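Local coordinates for protein BAG family molecular chaperone regulator 1 (Arabidopsis thaliana, PDB 4HWC) that binds the ATPase domain of HSP70/HSC70 chaperones through its BAG domain and probably acts as a co-chaperone regulating programmed cell death and stress responses, at residues A5-I9 with I58-V64; V44-M49 with Y78-D83. All coordinates share one frame; numbering follows the deposited sequence.

Both contacts are mainly apolar, with no hydrogen bond across either, and both use helix 62-88 of the BAG-domain three-helix bundle. Contact 1 closes one end of the bundle, where the start of helix 5-31 meets the connection out of helix 38-55 and the first turn of helix 62-88; it lies at the surface and relies on alanine methyls, one branch of V64 and the side chains of I9 and I58, with methyls also against backbone N and O atoms. Contact 2, near the centre of the folded domain and partly buried, pairs helix 38-55 with helix 62-88 through leucine, isoleucine and valine side chains centred on L82, one methyl meeting a carboxylate oxygen. Their centres are about 23 Å apart.

Contact 1 of 2, residues A5-I9 with I58-V64; sequences ASKAI and IVAEGDV
A5 and I9, one turn apart at the start of helix 5-31, face I58, A60 and V64 at one end of the BAG-domain three-helix bundle. Here the connection leaving helix 38-55 runs past the first turn of helix 5-31 and leads into helix 62-88, which brings parts of the first and third helices together with the link between the second and third. I58 lies against the start of helix 5-31. Its CB carries two branches, and the methyl CG2 goes to I9, with I58 CG2 3.9 Å from I9 CG1, while also brushing A5 CB. The other branch, CG1, lies anti to the carbonyl carbon (chi1 -62°) and stays extended at chi2, which sets CD1 against I9 and A8. That tip methyl, I58 CD1, rests 3.8 Å from I9 CG1 and 4.1 Å from A8 O. The two isoleucine side chains lie at a slant to one another, and R68 of helix 62-88 touches both. A5 has just one methyl, yet its CB meets both the link and helix 62-88: A5 CB is 3.8 Å from A60 CB and 3.7 Å from V59 O, and 3.5 Å from V64 CG1. The closing piece is V64, whose CG1 points back at helix 5-31 and is shared by three residues. Besides A5, I9 CD1 approaches V64 CG1 at 4.0 Å, and S6 meets it through the backbone, V64 CG1 lying 3.5 Å from S6 N.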
loop_
_atom_site.group_PDB
_atom_site.type_symbol
_atom_site.label_atom_id
_atom_site.label_comp_id
_atom_site.label_asym_id
_atom_site.label_seq_id
_atom_site.Cartn_x
_atom_site.Cartn_y
_atom_site.Cartn_z
ATOM N N ALA A 5 -3.966 -19.570 3.220
ATOM C CA ALA A 5 -3.633 -18.215 3.784
ATOM C C ALA A 5 -2.253 -17.628 3.457
ATOM O O ALA A 5 -2.131 -16.600 2.776
ATOM C CB ALA A 5 -3.816 -18.178 5.325
ATOM N N SER A 6 -1.216 -18.283 3.960
ATOM C CA SER A 6 0.151 -17.853 3.721
ATOM C C SER A 6 0.369 -17.469 2.256
ATOM O O SER A 6 0.988 -16.445 1.967
ATOM C CB SER A 6 1.120 -18.970 4.113
ATOM O OG SER A 6 2.458 -18.502 4.101
ATOM N N LYS A 7 -0.147 -18.286 1.340
ATOM C CA LYS A 7 -0.007 -18.032 -0.095
ATOM C C LYS A 7 -0.822 -16.834 -0.585
ATOM O O LYS A 7 -0.310 -15.982 -1.315
ATOM C CB LYS A 7 -0.415 -19.278 -0.884
ATOM C CG LYS A 7 -0.483 -19.097 -2.402
ATOM C CD LYS A 7 0.896 -19.021 -3.057
ATOM C CE LYS A 7 1.601 -17.699 -2.784
ATOM N NZ LYS A 7 2.929 -17.629 -3.456
ATOM N N ALA A 8 -2.090 -16.779 -0.189
ATOM C CA ALA A 8 -2.986 -15.697 -0.585
ATOM C C ALA A 8 -2.511 -14.334 -0.076
ATOM O O ALA A 8 -2.873 -13.290 -0.626
ATOM C CB ALA A 8 -4.386 -15.980 -0.071
ATOM N N ILE A 9 -1.716 -14.350 0.987
ATOM C CA ILE A 9 -1.193 -13.119 1.566
ATOM C C ILE A 9 0.079 -12.718 0.831
ATOM O O ILE A 9 0.278 -11.544 0.526
ATOM C CB ILE A 9 -0.892 -13.300 3.071
ATOM C CG1 ILE A 9 -2.192 -13.580 3.825
ATOM C CG2 ILE A 9 -0.230 -12.050 3.629
ATOM C CD1 ILE A 9 -1.981 -13.968 5.278
ATOM N N ILE A 58 -8.820 -12.263 5.307
ATOM C CA ILE A 58 -8.047 -13.498 5.215
ATOM C C ILE A 58 -7.856 -14.080 6.613
ATOM O O ILE A 58 -7.203 -13.473 7.455
ATOM C CB ILE A 58 -6.661 -13.253 4.590
ATOM C CG1 ILE A 58 -6.821 -12.739 3.158
ATOM C CG2 ILE A 58 -5.844 -14.538 4.616
ATOM C CD1 ILE A 58 -5.502 -12.479 2.447
ATOM N N VAL A 59 -8.432 -15.253 6.863
ATOM C CA VAL A 59 -8.302 -15.877 8.175
ATOM C C VAL A 59 -7.101 -16.807 8.223
ATOM O O VAL A 59 -6.897 -17.633 7.331
ATOM C CB VAL A 59 -9.557 -16.685 8.558
ATOM C CG1 VAL A 59 -9.387 -17.261 9.954
ATOM C CG2 VAL A 59 -10.784 -15.797 8.511
ATOM N N ALA A 60 -6.304 -16.658 9.273
ATOM C CA ALA A 60 -5.123 -17.477 9.447
ATOM C C ALA A 60 -4.893 -17.742 10.927
ATOM O O ALA A 60 -5.595 -17.206 11.787
ATOM C CB ALA A 60 -3.911 -16.773 8.849
ATOM N N GLU A 61 -3.908 -18.582 11.213
ATOM C CA GLU A 61 -3.557 -18.906 12.583
ATOM C C GLU A 61 -2.045 -18.859 12.686
ATOM O O GLU A 61 -1.355 -18.718 11.675
ATOM C CB GLU A 61 -4.053 -20.302 12.953
ATOM C CG GLU A 61 -3.538 -21.391 12.042
ATOM C CD GLU A 61 -3.330 -22.700 12.769
ATOM O OE1 GLU A 61 -4.280 -23.176 13.424
ATOM O OE2 GLU A 61 -2.214 -23.255 12.683
ATOM N N GLY A 62 -1.534 -18.969 13.907
ATOM C CA GLY A 62 -0.099 -18.949 14.123
ATOM C C GLY A 62 0.638 -17.815 13.441
ATOM O O GLY A 62 0.127 -16.699 13.334
ATOM N N ASP A 63 1.849 -18.107 12.976
ATOM C CA ASP A 63 2.686 -17.119 12.309
ATOM C C ASP A 63 2.085 -16.565 11.018
ATOM O O ASP A 63 2.538 -15.544 10.510
ATOM C CB ASP A 63 4.070 -17.710 12.024
ATOM C CG ASP A 63 4.864 -17.976 13.291
ATOM O OD1 ASP A 63 5.093 -17.021 14.063
ATOM O OD2 ASP A 63 5.262 -19.140 13.514
ATOM N N VAL A 64 1.071 -17.231 10.478
ATOM C CA VAL A 64 0.447 -16.739 9.256
ATOM C C VAL A 64 -0.369 -15.490 9.585
ATOM O O VAL A 64 -0.448 -14.553 8.787
ATOM C CB VAL A 64 -0.474 -17.799 8.622
ATOM C CG1 VAL A 64 -1.010 -17.292 7.290
ATOM C CG2 VAL A 64 0.294 -19.097 8.421
#

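Contact 2 of 2, residues V44-M49 with Y78-D83; sequences VIELLM and YVETLD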
loop_
_atom_site.group_PDB
_atom_site.type_symbol
_atom_site.label_atom_id
_atom_site.label_comp_id
_atom_site.label_asym_id
_atom_site.label_seq_id
_atom_site.Cartn_x
_atom_site.Cartn_y
_atom_site.Cartn_z
ATOM N N VAL A 44 -3.744 5.514 -6.618
ATOM C CA VAL A 44 -2.897 4.626 -5.819
ATOM C C VAL A 44 -3.438 4.413 -4.401
ATOM O O VAL A 44 -3.408 3.295 -3.875
ATOM C CB VAL A 44 -1.454 5.176 -5.766
ATOM C CG1 VAL A 44 -0.577 4.293 -4.914
ATOM C CG2 VAL A 44 -0.883 5.248 -7.185
ATOM N N ILE A 45 -3.923 5.479 -3.772
ATOM C CA ILE A 45 -4.469 5.340 -2.425
ATOM C C ILE A 45 -5.622 4.366 -2.518
ATOM O O ILE A 45 -5.753 3.468 -1.697
ATOM C CB ILE A 45 -4.991 6.675 -1.870
ATOM C CG1 ILE A 45 -3.803 7.573 -1.524
ATOM C CG2 ILE A 45 -5.862 6.435 -0.622
ATOM C CD1 ILE A 45 -4.203 8.913 -0.952
ATOM N N GLU A 46 -6.452 4.531 -3.534
ATOM C CA GLU A 46 -7.570 3.624 -3.646
ATOM C C GLU A 46 -7.210 2.190 -3.994
ATOM O O GLU A 46 -7.885 1.268 -3.554
ATOM C CB GLU A 46 -8.663 4.248 -4.549
ATOM C CG GLU A 46 -9.664 4.997 -3.621
ATOM C CD GLU A 46 -10.684 5.915 -4.246
ATOM O OE1 GLU A 46 -11.067 6.870 -3.538
ATOM O OE2 GLU A 46 -11.103 5.710 -5.392
ATOM N N LEU A 47 -6.129 1.975 -4.739
ATOM C CA LEU A 47 -5.707 0.608 -5.028
ATOM C C LEU A 47 -5.209 -0.022 -3.728
ATOM O O LEU A 47 -5.391 -1.223 -3.514
ATOM C CB LEU A 47 -4.578 0.548 -6.075
ATOM C CG LEU A 47 -4.970 0.838 -7.524
ATOM C CD1 LEU A 47 -3.740 0.768 -8.414
ATOM C CD2 LEU A 47 -6.022 -0.160 -7.975
ATOM N N LEU A 48 -4.585 0.786 -2.870
ATOM C CA LEU A 48 -4.091 0.293 -1.582
ATOM C C LEU A 48 -5.254 -0.056 -0.658
ATOM O O LEU A 48 -5.191 -1.035 0.087
ATOM C CB LEU A 48 -3.188 1.336 -0.910
ATOM C CG LEU A 48 -1.800 1.516 -1.543
ATOM C CD1 LEU A 48 -1.198 2.826 -1.071
ATOM C CD2 LEU A 48 -0.889 0.344 -1.165
ATOM N N MET A 49 -6.315 0.744 -0.698
ATOM C CA MET A 49 -7.470 0.469 0.149
ATOM C C MET A 49 -8.128 -0.840 -0.260
ATOM O O MET A 49 -8.682 -1.554 0.588
ATOM C CB MET A 49 -8.479 1.614 0.083
ATOM C CG MET A 49 -7.954 2.922 0.638
ATOM S SD MET A 49 -7.386 2.767 2.349
ATOM C CE MET A 49 -8.974 2.569 3.188
ATOM N N TYR A 78 1.873 3.081 3.780
ATOM C CA TYR A 78 1.893 3.698 2.454
ATOM C C TYR A 78 0.766 4.709 2.287
ATOM O O TYR A 78 0.965 5.771 1.703
ATOM C CB TYR A 78 1.790 2.644 1.351
ATOM C CG TYR A 78 3.040 1.814 1.157
ATOM C CD1 TYR A 78 4.308 2.402 1.129
ATOM C CD2 TYR A 78 2.948 0.449 0.926
ATOM C CE1 TYR A 78 5.457 1.630 0.882
ATOM C CE2 TYR A 78 4.076 -0.323 0.681
ATOM C CZ TYR A 78 5.322 0.270 0.653
ATOM O OH TYR A 78 6.419 -0.521 0.396
ATOM N N VAL A 79 -0.422 4.390 2.791
ATOM C CA VAL A 79 -1.528 5.337 2.673
ATOM C C VAL A 79 -1.182 6.594 3.474
ATOM O O VAL A 79 -1.472 7.714 3.056
ATOM C CB VAL A 79 -2.860 4.719 3.174
ATOM C CG1 VAL A 79 -3.966 5.781 3.175
ATOM C CG2 VAL A 79 -3.265 3.575 2.259
ATOM N N GLU A 80 -0.542 6.398 4.621
ATOM C CA GLU A 80 -0.131 7.505 5.479
ATOM C C GLU A 80 0.847 8.399 4.716
ATOM O O GLU A 80 0.757 9.624 4.758
ATOM C CB GLU A 80 0.538 6.950 6.737
ATOM C CG GLU A 80 1.044 7.994 7.718
ATOM C CD GLU A 80 1.666 7.353 8.948
ATOM O OE1 GLU A 80 1.800 8.040 9.976
ATOM O OE2 GLU A 80 2.022 6.153 8.883
ATOM N N THR A 81 1.787 7.770 4.022
ATOM C CA THR A 81 2.774 8.495 3.231
ATOM C C THR A 81 2.090 9.252 2.093
ATOM O O THR A 81 2.407 10.417 1.831
ATOM C CB THR A 81 3.815 7.516 2.654
ATOM O OG1 THR A 81 4.551 6.926 3.734
ATOM C CG2 THR A 81 4.784 8.228 1.714
ATOM N N LEU A 82 1.146 8.599 1.423
ATOM C CA LEU A 82 0.435 9.227 0.314
ATOM C C LEU A 82 -0.459 10.382 0.764
ATOM O O LEU A 82 -0.595 11.381 0.052
ATOM C CB LEU A 82 -0.407 8.199 -0.437
ATOM C CG LEU A 82 0.316 7.139 -1.274
ATOM C CD1 LEU A 82 -0.709 6.180 -1.865
ATOM C CD2 LEU A 82 1.108 7.805 -2.387
ATOM N N ASP A 83 -1.086 10.242 1.928
ATOM C CA ASP A 83 -1.938 11.310 2.433
ATOM C C ASP A 83 -1.093 12.542 2.724
ATOM O O ASP A 83 -1.526 13.672 2.495
ATOM C CB ASP A 83 -2.670 10.884 3.707
ATOM C CG ASP A 83 -3.815 9.931 3.431
ATOM O OD1 ASP A 83 -4.404 10.019 2.334
ATOM O OD2 ASP A 83 -4.137 9.109 4.313
#
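This is antiparallel helix-to-helix packing near the centre of the folded domain, between helix 38-55 and helix 62-88, where V44, I45 and L48 close round L82. The axes of segments 44-49 and 78-83 approach to 9.9 Å at 161° between their N-to-C directions, nearly antiparallel. L82 is the centre of the apolar seam. Its CD1 is held among three side chains: the V44 side chain crosses that of L82 at about a right angle, V44 CG1 lying 3.6 Å from L82 CD1, while L48 meets it tip to tip, CD1 to CD1. The packing is tight here, I45 CG1 lying 3.4 Å from L82 CD1, the two side chains running alongside one another in opposite senses. With CG1 of I45 anti to the carbonyl carbon and the chain extended beyond it (chi2 -179°), I45 CD1 passes over L82 CB and ends 3.5 Å from D83 OD1. The other branch, I45 CG2, faces V79 CG1 at 4.3 Å. An alanine in place of I45 would probably open a gap beside L82 CB and CD1 and leave V79 CG1 without this neighbour. One turn further along helix 38-55, L48 CB lies 3.9 Å from V79 CG2, and L48 CD1 touches Y78 CB, the two side chains crossing at about a right angle. At the outer margin M49 SD reaches V79 CG2 at 4.2 Å. Helix 5-31 covers the inner side through F26 against V44 and L19 against L48, the shared apolar interior characteristic of the three-helix bundle of a BAG domain.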